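PDB 6I60: alpha-rhamnosidase from Dictyoglomus thermophilum, which probably hydrolyses terminal non-reducing alpha-L-rhamnose residues in alpha-L-rhamnosides, and removes rhamnose from natural flavonoid glycosides. Local coordinates for residues L596-Y608 with G626-V638. Numbering follows the deposited sequence.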
ATOM      1  N   LEU A 596     -16.452  -9.550 -18.481  1.00 53.56           N
ATOM      2  CA  LEU A 596     -17.678  -9.044 -17.874  1.00 57.68           C
ATOM      3  C   LEU A 596     -18.807  -8.965 -18.891  1.00 58.64           C
ATOM      4  O   LEU A 596     -19.971  -9.193 -18.541  1.00 57.93           O
ATOM      5  CB  LEU A 596     -17.428  -7.673 -17.246  1.00 58.93           C
ATOM      6  CG  LEU A 596     -18.018  -7.447 -15.852  1.00 50.84           C
ATOM      7  CD1 LEU A 596     -17.884  -8.699 -15.002  1.00 60.84           C
ATOM      8  CD2 LEU A 596     -17.344  -6.265 -15.175  1.00 56.91           C
ATOM      9  N   LYS A 597     -18.488  -8.647 -20.148  1.00 59.25           N
ATOM     10  CA  LYS A 597     -19.505  -8.649 -21.192  1.00 62.04           C
ATOM     11  C   LYS A 597     -20.054 -10.048 -21.428  1.00 67.61           C
ATOM     12  O   LYS A 597     -21.219 -10.202 -21.815  1.00 65.60           O
ATOM     13  CB  LYS A 597     -18.931  -8.081 -22.490  1.00 62.72           C
ATOM     14  CG  LYS A 597     -18.893  -6.563 -22.549  1.00 63.29           C
ATOM     15  CD  LYS A 597     -18.004  -6.079 -23.688  1.00 68.24           C
ATOM     16  CE  LYS A 597     -18.343  -6.780 -24.997  1.00 69.01           C
ATOM     17  NZ  LYS A 597     -17.324  -6.519 -26.053  1.00 73.89           N
ATOM     18  N   LYS A 598     -19.232 -11.078 -21.206  1.00 64.05           N
ATOM     19  CA  LYS A 598     -19.708 -12.449 -21.344  1.00 62.90           C
ATOM     20  C   LYS A 598     -20.738 -12.782 -20.272  1.00 66.77           C
ATOM     21  O   LYS A 598     -21.742 -13.448 -20.552  1.00 70.00           O
ATOM     22  CB  LYS A 598     -18.527 -13.420 -21.285  1.00 60.87           C
ATOM     23  CG  LYS A 598     -18.921 -14.880 -21.103  1.00 71.63           C
ATOM     24  CD  LYS A 598     -17.714 -15.802 -21.216  1.00 77.68           C
ATOM     25  CE  LYS A 598     -17.747 -16.895 -20.156  1.00 77.95           C
ATOM     26  NZ  LYS A 598     -16.865 -18.043 -20.511  1.00 78.20           N
ATOM     27  N   LEU A 599     -20.510 -12.320 -19.038  1.00 70.38           N
ATOM     28  CA  LEU A 599     -21.470 -12.541 -17.964  1.00 59.94           C
ATOM     29  C   LEU A 599     -22.717 -11.686 -18.122  1.00 61.67           C
ATOM     30  O   LEU A 599     -23.725 -11.951 -17.458  1.00 68.66           O
ATOM     31  CB  LEU A 599     -20.822 -12.256 -16.606  1.00 61.87           C
ATOM     32  CG  LEU A 599     -19.655 -13.149 -16.178  1.00 55.81           C
ATOM     33  CD1 LEU A 599     -18.992 -12.595 -14.929  1.00 53.70           C
ATOM     34  CD2 LEU A 599     -20.127 -14.574 -15.950  1.00 48.07           C
ATOM     35  N   ALA A 600     -22.674 -10.669 -18.982  1.00 65.74           N
ATOM     36  CA  ALA A 600     -23.794  -9.757 -19.199  1.00 67.01           C
ATOM     37  C   ALA A 600     -24.165  -9.746 -20.678  1.00 69.44           C
ATOM     38  O   ALA A 600     -23.875  -8.778 -21.394  1.00 76.41           O
ATOM     39  CB  ALA A 600     -23.457  -8.348 -18.718  1.00 64.84           C
ATOM     40  N   PRO A 601     -24.805 -10.810 -21.172  1.00 69.03           N
ATOM     41  CA  PRO A 601     -25.309 -10.752 -22.553  1.00 71.86           C
ATOM     42  C   PRO A 601     -26.441  -9.756 -22.701  1.00 79.36           C
ATOM     43  O   PRO A 601     -26.512  -9.041 -23.709  1.00 75.74           O
ATOM     44  CB  PRO A 601     -25.769 -12.193 -22.828  1.00 71.20           C
ATOM     45  CG  PRO A 601     -25.258 -13.018 -21.678  1.00 75.96           C
ATOM     46  CD  PRO A 601     -25.139 -12.084 -20.520  1.00 73.07           C
ATOM     47  N   ASP A 602     -27.330  -9.684 -21.710  1.00 79.03           N
ATOM     48  CA  ASP A 602     -28.394  -8.693 -21.671  1.00 76.09           C
ATOM     49  C   ASP A 602     -28.099  -7.574 -20.683  1.00 77.16           C
ATOM     50  O   ASP A 602     -29.013  -6.834 -20.300  1.00 74.41           O
ATOM     51  CB  ASP A 602     -29.725  -9.364 -21.345  1.00 82.89           C
ATOM     52  CG  ASP A 602     -30.164 -10.316 -22.431  1.00 88.55           C
ATOM     53  OD1 ASP A 602     -30.200 -11.538 -22.177  1.00 86.94           O
ATOM     54  OD2 ASP A 602     -30.461  -9.839 -23.547  1.00 94.72           O
ATOM     55  N   TYR A 603     -26.833  -7.310 -20.414  1.00 78.83           N
ATOM     56  CA  TYR A 603     -26.419  -6.167 -19.595  1.00 73.93           C
ATOM     57  C   TYR A 603     -26.634  -6.111 -18.102  1.00 67.21           C
ATOM     58  O   TYR A 603     -26.301  -5.132 -17.502  1.00 63.65           O
ATOM     59  CB  TYR A 603     -26.984  -4.902 -20.182  1.00 69.22           C
ATOM     60  CG  TYR A 603     -26.715  -4.764 -21.634  1.00 87.79           C
ATOM     61  CD1 TYR A 603     -27.692  -5.024 -22.553  1.00 83.81           C
ATOM     62  CD2 TYR A 603     -25.486  -4.377 -22.092  1.00 94.90           C
ATOM     63  CE1 TYR A 603     -27.451  -4.902 -23.898  1.00 92.97           C
ATOM     64  CE2 TYR A 603     -25.235  -4.248 -23.434  1.00102.14           C
ATOM     65  CZ  TYR A 603     -26.227  -4.517 -24.327  1.00103.15           C
ATOM     66  OH  TYR A 603     -25.997  -4.394 -25.664  1.00 99.11           O
ATOM     67  N   ILE A 604     -27.228  -7.122 -17.512  1.00 63.50           N
ATOM     68  CA  ILE A 604     -27.414  -7.150 -16.067  1.00 61.42           C
ATOM     69  C   ILE A 604     -26.620  -8.350 -15.577  1.00 64.06           C
ATOM     70  O   ILE A 604     -26.979  -9.500 -15.862  1.00 71.64           O
ATOM     71  CB  ILE A 604     -28.897  -7.234 -15.666  1.00 55.85           C
ATOM     72  CG1 ILE A 604     -29.631  -5.963 -16.094  1.00 53.75           C
ATOM     73  CG2 ILE A 604     -29.061  -7.407 -14.162  1.00 57.98           C
ATOM     74  CD1 ILE A 604     -29.697  -5.768 -17.583  1.00 69.61           C
ATOM     75  N   VAL A 605     -25.501  -8.088 -14.904  1.00 60.08           N
ATOM     76  CA  VAL A 605     -24.650  -9.155 -14.386  1.00 59.99           C
ATOM     77  C   VAL A 605     -25.326  -9.689 -13.127  1.00 55.21           C
ATOM     78  O   VAL A 605     -25.229  -9.097 -12.052  1.00 60.53           O
ATOM     79  CB  VAL A 605     -23.224  -8.673 -14.111  1.00 54.58           C
ATOM     80  CG1 VAL A 605     -22.432  -8.589 -15.401  1.00 57.33           C
ATOM     81  CG2 VAL A 605     -23.256  -7.323 -13.466  1.00 56.00           C
ATOM     82  N   SER A 606     -26.038 -10.806 -13.267  1.00 56.00           N
ATOM     83  CA  SER A 606     -26.709 -11.412 -12.128  1.00 58.53           C
ATOM     84  C   SER A 606     -25.744 -12.130 -11.196  1.00 64.06           C
ATOM     85  O   SER A 606     -26.105 -12.401 -10.046  1.00 69.79           O
ATOM     86  CB  SER A 606     -27.782 -12.389 -12.611  1.00 58.78           C
ATOM     87  OG  SER A 606     -28.094 -13.333 -11.603  1.00 77.14           O
ATOM     88  N   PHE A 607     -24.537 -12.440 -11.658  1.00 63.91           N
ATOM     89  CA  PHE A 607     -23.574 -13.158 -10.835  1.00 63.24           C
ATOM     90  C   PHE A 607     -22.959 -12.222  -9.802  1.00 64.61           C
ATOM     91  O   PHE A 607     -22.512 -11.120 -10.134  1.00 63.43           O
ATOM     92  CB  PHE A 607     -22.475 -13.779 -11.698  1.00 67.50           C
ATOM     93  CG  PHE A 607     -21.283 -14.251 -10.909  1.00 76.04           C
ATOM     94  CD1 PHE A 607     -20.048 -13.636 -11.055  1.00 69.29           C
ATOM     95  CD2 PHE A 607     -21.400 -15.304 -10.012  1.00 74.73           C
ATOM     96  CE1 PHE A 607     -18.951 -14.067 -10.325  1.00 68.78           C
ATOM     97  CE2 PHE A 607     -20.306 -15.738  -9.279  1.00 63.54           C
ATOM     98  CZ  PHE A 607     -19.082 -15.119  -9.436  1.00 64.09           C
ATOM     99  N   TYR A 608     -22.942 -12.670  -8.550  1.00 70.26           N
ATOM    100  CA  TYR A 608     -22.278 -11.955  -7.472  1.00 60.58           C
ATOM    101  C   TYR A 608     -22.099 -12.915  -6.309  1.00 55.06           C
ATOM    102  O   TYR A 608     -22.911 -13.821  -6.104  1.00 64.03           O
ATOM    103  CB  TYR A 608     -23.069 -10.716  -7.032  1.00 56.64           C
ATOM    104  CG  TYR A 608     -24.213 -11.014  -6.091  1.00 55.51           C
ATOM    105  CD1 TYR A 608     -25.441 -11.442  -6.578  1.00 60.25           C
ATOM    106  CD2 TYR A 608     -24.069 -10.863  -4.716  1.00 61.70           C
ATOM    107  CE1 TYR A 608     -26.493 -11.715  -5.724  1.00 67.77           C
ATOM    108  CE2 TYR A 608     -25.117 -11.136  -3.853  1.00 62.82           C
ATOM    109  CZ  TYR A 608     -26.327 -11.560  -4.364  1.00 65.53           C
ATOM    110  OH  TYR A 608     -27.376 -11.833  -3.513  1.00 71.93           O
ATOM    111  N   GLY A 626     -27.043  -7.416  -4.626  1.00 53.96           N
ATOM    112  CA  GLY A 626     -25.840  -7.927  -5.264  1.00 51.75           C
ATOM    113  C   GLY A 626     -25.833  -7.726  -6.768  1.00 58.51           C
ATOM    114  O   GLY A 626     -24.808  -7.360  -7.349  1.00 55.68           O
ATOM    115  N   GLU A 627     -26.975  -7.960  -7.420  1.00 60.85           N
ATOM    116  CA  GLU A 627     -27.048  -7.774  -8.865  1.00 60.92           C
ATOM    117  C   GLU A 627     -27.006  -6.298  -9.246  1.00 63.04           C
ATOM    118  O   GLU A 627     -26.577  -5.957 -10.354  1.00 60.36           O
ATOM    119  CB  GLU A 627     -28.308  -8.443  -9.422  1.00 60.84           C
ATOM    120  CG  GLU A 627     -29.606  -7.694  -9.145  1.00 74.43           C
ATOM    121  CD  GLU A 627     -30.014  -7.748  -7.683  1.00 74.43           C
ATOM    122  OE1 GLU A 627     -29.817  -8.806  -7.047  1.00 71.45           O
ATOM    123  OE2 GLU A 627     -30.530  -6.730  -7.169  1.00 68.54           O
ATOM    124  N   LEU A 628     -27.443  -5.411  -8.349  1.00 61.83           N
ATOM    125  CA  LEU A 628     -27.331  -3.977  -8.594  1.00 55.79           C
ATOM    126  C   LEU A 628     -25.895  -3.509  -8.394  1.00 58.31           C
ATOM    127  O   LEU A 628     -25.360  -2.747  -9.206  1.00 55.28           O
ATOM    128  CB  LEU A 628     -28.279  -3.212  -7.669  1.00 58.45           C
ATOM    129  CG  LEU A 628     -28.551  -1.733  -7.962  1.00 52.34           C
ATOM    130  CD1 LEU A 628     -30.028  -1.422  -7.803  1.00 52.72           C
ATOM    131  CD2 LEU A 628     -27.718  -0.832  -7.066  1.00 51.52           C
ATOM    132  N   THR A 629     -25.260  -3.960  -7.310  1.00 61.75           N
ATOM    133  CA  THR A 629     -23.846  -3.667  -7.092  1.00 56.98           C
ATOM    134  C   THR A 629     -22.981  -4.211  -8.223  1.00 55.38           C
ATOM    135  O   THR A 629     -22.014  -3.559  -8.629  1.00 56.55           O
ATOM    136  CB  THR A 629     -23.386  -4.250  -5.752  1.00 54.94           C
ATOM    137  OG1 THR A 629     -24.404  -4.028  -4.757  1.00 65.24           O
ATOM    138  CG2 THR A 629     -22.101  -3.598  -5.288  1.00 52.59           C
ATOM    139  N   SER A 630     -23.330  -5.382  -8.769  1.00 58.59           N
ATOM    140  CA  SER A 630     -22.520  -5.972  -9.832  1.00 55.59           C
ATOM    141  C   SER A 630     -22.656  -5.179 -11.123  1.00 54.99           C
ATOM    142  O   SER A 630     -21.662  -4.909 -11.807  1.00 52.46           O
ATOM    143  CB  SER A 630     -22.924  -7.426 -10.050  1.00 52.51           C
ATOM    144  OG  SER A 630     -22.159  -8.289  -9.234  1.00 56.50           O
ATOM    145  N   THR A 631     -23.887  -4.812 -11.482  1.00 53.77           N
ATOM    146  CA  THR A 631     -24.098  -3.977 -12.658  1.00 49.29           C
ATOM    147  C   THR A 631     -23.546  -2.576 -12.446  1.00 51.07           C
ATOM    148  O   THR A 631     -23.121  -1.925 -13.406  1.00 52.02           O
ATOM    149  CB  THR A 631     -25.585  -3.930 -13.005  1.00 55.57           C
ATOM    150  OG1 THR A 631     -26.135  -5.253 -12.922  1.00 55.39           O
ATOM    151  CG2 THR A 631     -25.793  -3.398 -14.407  1.00 45.64           C
ATOM    152  N   PHE A 632     -23.541  -2.100 -11.197  1.00 54.50           N
ATOM    153  CA  PHE A 632     -22.920  -0.816 -10.886  1.00 53.76           C
ATOM    154  C   PHE A 632     -21.449  -0.812 -11.280  1.00 54.51           C
ATOM    155  O   PHE A 632     -20.950   0.170 -11.842  1.00 48.86           O
ATOM    156  CB  PHE A 632     -23.090  -0.510  -9.395  1.00 48.89           C
ATOM    157  CG  PHE A 632     -22.221   0.612  -8.891  1.00 45.27           C
ATOM    158  CD1 PHE A 632     -20.987   0.347  -8.313  1.00 40.18           C
ATOM    159  CD2 PHE A 632     -22.649   1.927  -8.966  1.00 46.24           C
ATOM    160  CE1 PHE A 632     -20.192   1.377  -7.840  1.00 44.49           C
ATOM    161  CE2 PHE A 632     -21.858   2.959  -8.489  1.00 46.46           C
ATOM    162  CZ  PHE A 632     -20.629   2.683  -7.927  1.00 38.79           C
ATOM    163  N   TYR A 633     -20.741  -1.908 -11.002  1.00 53.28           N
ATOM    164  CA  TYR A 633     -19.326  -1.989 -11.337  1.00 56.66           C
ATOM    165  C   TYR A 633     -19.092  -2.396 -12.785  1.00 60.27           C
ATOM    166  O   TYR A 633     -18.001  -2.153 -13.313  1.00 57.82           O
ATOM    167  CB  TYR A 633     -18.619  -2.958 -10.387  1.00 49.78           C
ATOM    168  CG  TYR A 633     -18.184  -2.300  -9.095  1.00 51.65           C
ATOM    169  CD1 TYR A 633     -17.097  -1.437  -9.067  1.00 48.80           C
ATOM    170  CD2 TYR A 633     -18.873  -2.525  -7.909  1.00 49.84           C
ATOM    171  CE1 TYR A 633     -16.697  -0.824  -7.893  1.00 50.19           C
ATOM    172  CE2 TYR A 633     -18.480  -1.919  -6.727  1.00 47.54           C
ATOM    173  CZ  TYR A 633     -17.391  -1.068  -6.726  1.00 54.99           C
ATOM    174  OH  TYR A 633     -16.991  -0.456  -5.559  1.00 51.28           O
ATOM    175  N   PHE A 634     -20.085  -3.005 -13.439  1.00 59.67           N
ATOM    176  CA  PHE A 634     -19.978  -3.241 -14.874  1.00 55.99           C
ATOM    177  C   PHE A 634     -20.011  -1.924 -15.637  1.00 58.56           C
ATOM    178  O   PHE A 634     -19.198  -1.696 -16.540  1.00 58.73           O
ATOM    179  CB  PHE A 634     -21.104  -4.166 -15.341  1.00 54.43           C
ATOM    180  CG  PHE A 634     -21.009  -4.552 -16.789  1.00 56.09           C
ATOM    181  CD1 PHE A 634     -19.777  -4.764 -17.385  1.00 60.74           C
ATOM    182  CD2 PHE A 634     -22.153  -4.703 -17.555  1.00 62.41           C
ATOM    183  CE1 PHE A 634     -19.687  -5.121 -18.718  1.00 64.23           C
ATOM    184  CE2 PHE A 634     -22.072  -5.060 -18.889  1.00 63.06           C
ATOM    185  CZ  PHE A 634     -20.837  -5.269 -19.471  1.00 67.47           C
ATOM    186  N   TYR A 635     -20.946  -1.041 -15.282  1.00 53.99           N
ATOM    187  CA  TYR A 635     -20.956   0.298 -15.860  1.00 51.14           C
ATOM    188  C   TYR A 635     -19.708   1.071 -15.455  1.00 54.89           C
ATOM    189  O   TYR A 635     -19.144   1.823 -16.259  1.00 55.62           O
ATOM    190  CB  TYR A 635     -22.223   1.038 -15.427  1.00 48.67           C
ATOM    191  CG  TYR A 635     -22.296   2.484 -15.867  1.00 48.26           C
ATOM    192  CD1 TYR A 635     -22.842   2.829 -17.094  1.00 57.51           C
ATOM    193  CD2 TYR A 635     -21.831   3.504 -15.048  1.00 52.02           C
ATOM    194  CE1 TYR A 635     -22.913   4.149 -17.497  1.00 57.48           C
ATOM    195  CE2 TYR A 635     -21.896   4.826 -15.445  1.00 57.76           C
ATOM    196  CZ  TYR A 635     -22.442   5.141 -16.669  1.00 57.29           C
ATOM    197  OH  TYR A 635     -22.514   6.453 -17.074  1.00 67.58           O
ATOM    198  N   HIS A 636     -19.257   0.891 -14.211  1.00 57.19           N
ATOM    199  CA  HIS A 636     -18.059   1.580 -13.743  1.00 55.95           C
ATOM    200  C   HIS A 636     -16.832   1.160 -14.542  1.00 61.49           C
ATOM    201  O   HIS A 636     -16.026   2.005 -14.950  1.00 58.40           O
ATOM    202  CB  HIS A 636     -17.855   1.310 -12.251  1.00 52.38           C
ATOM    203  CG  HIS A 636     -16.687   2.033 -11.653  1.00 57.71           C
ATOM    204  ND1 HIS A 636     -15.386   1.606 -11.812  1.00 55.17           N
ATOM    205  CD2 HIS A 636     -16.627   3.147 -10.886  1.00 60.54           C
ATOM    206  CE1 HIS A 636     -14.574   2.431 -11.175  1.00 57.60           C
ATOM    207  NE2 HIS A 636     -15.302   3.374 -10.604  1.00 66.85           N
ATOM    208  N   ASP A 637     -16.676  -0.146 -14.784  1.00 60.62           N
ATOM    209  CA  ASP A 637     -15.494  -0.629 -15.489  1.00 54.78           C
ATOM    210  C   ASP A 637     -15.487  -0.195 -16.948  1.00 53.59           C
ATOM    211  O   ASP A 637     -14.417   0.060 -17.511  1.00 47.25           O
ATOM    212  CB  ASP A 637     -15.404  -2.152 -15.382  1.00 56.50           C
ATOM    213  CG  ASP A 637     -14.987  -2.617 -13.995  1.00 64.24           C
ATOM    214  OD1 ASP A 637     -14.939  -3.843 -13.758  1.00 65.53           O
ATOM    215  OD2 ASP A 637     -14.710  -1.750 -13.140  1.00 65.58           O
ATOM    216  N   VAL A 638     -16.660  -0.096 -17.568  1.00 57.12           N
ATOM    217  CA  VAL A 638     -16.731   0.279 -18.976  1.00 52.59           C
ATOM    218  C   VAL A 638     -16.559   1.785 -19.149  1.00 59.37           C
ATOM    219  O   VAL A 638     -15.938   2.243 -20.114  1.00 62.46           O
ATOM    220  CB  VAL A 638     -18.055  -0.225 -19.581  1.00 53.82           C
ATOM    221  CG1 VAL A 638     -18.229   0.277 -21.002  1.00 56.02           C
ATOM    222  CG2 VAL A 638     -18.104  -1.746 -19.547  1.00 53.63           C
TER
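Phe634 reaches from helix 626-648 into the turn that ends helix 586-599. Its CG lies anti to the backbone N (chi1 -175°), which carries the ring away from its own helix. Leu596 and Phe634 run past each other in opposite directions, with Leu596 CG 3.6 Å from Phe634 CD1. Ala600 CB sits 3.6 Å from CE2 of the Phe634 ring. Lys597 CG meets the ring edge near CZ, close to the ring plane, while Lys597 NZ turns off to Glu594 and Tyr656. Ile664 of helix 651-672 also touches Phe634. Further along, Val605 points its CG2 at the helix backbone between Ser630 and Thr631. Thr631 OG1 is turned back to its own helix and donates to Glu627 O at 2.7 Å, nearly in line with the carbonyl. At the helix start, Tyr608 lays one ring face over Gly626, whose CA stands 3.4 Å from the ring centroid in a CH-pi contact. A serine in place of Tyr608 would probably leave Gly626 CA without this aromatic cover and open a gap beside the first helical turn. Ser630 OG donates to Phe607 O at 3.0 Å, 19° out of the carbonyl plane. Two successive helices of the six-hairpin glycosidase domain are thus joined mainly by apolar packing, and the one crossing bond gives the buried Ser630 hydroxyl an acceptor while tying the loop to the helix start.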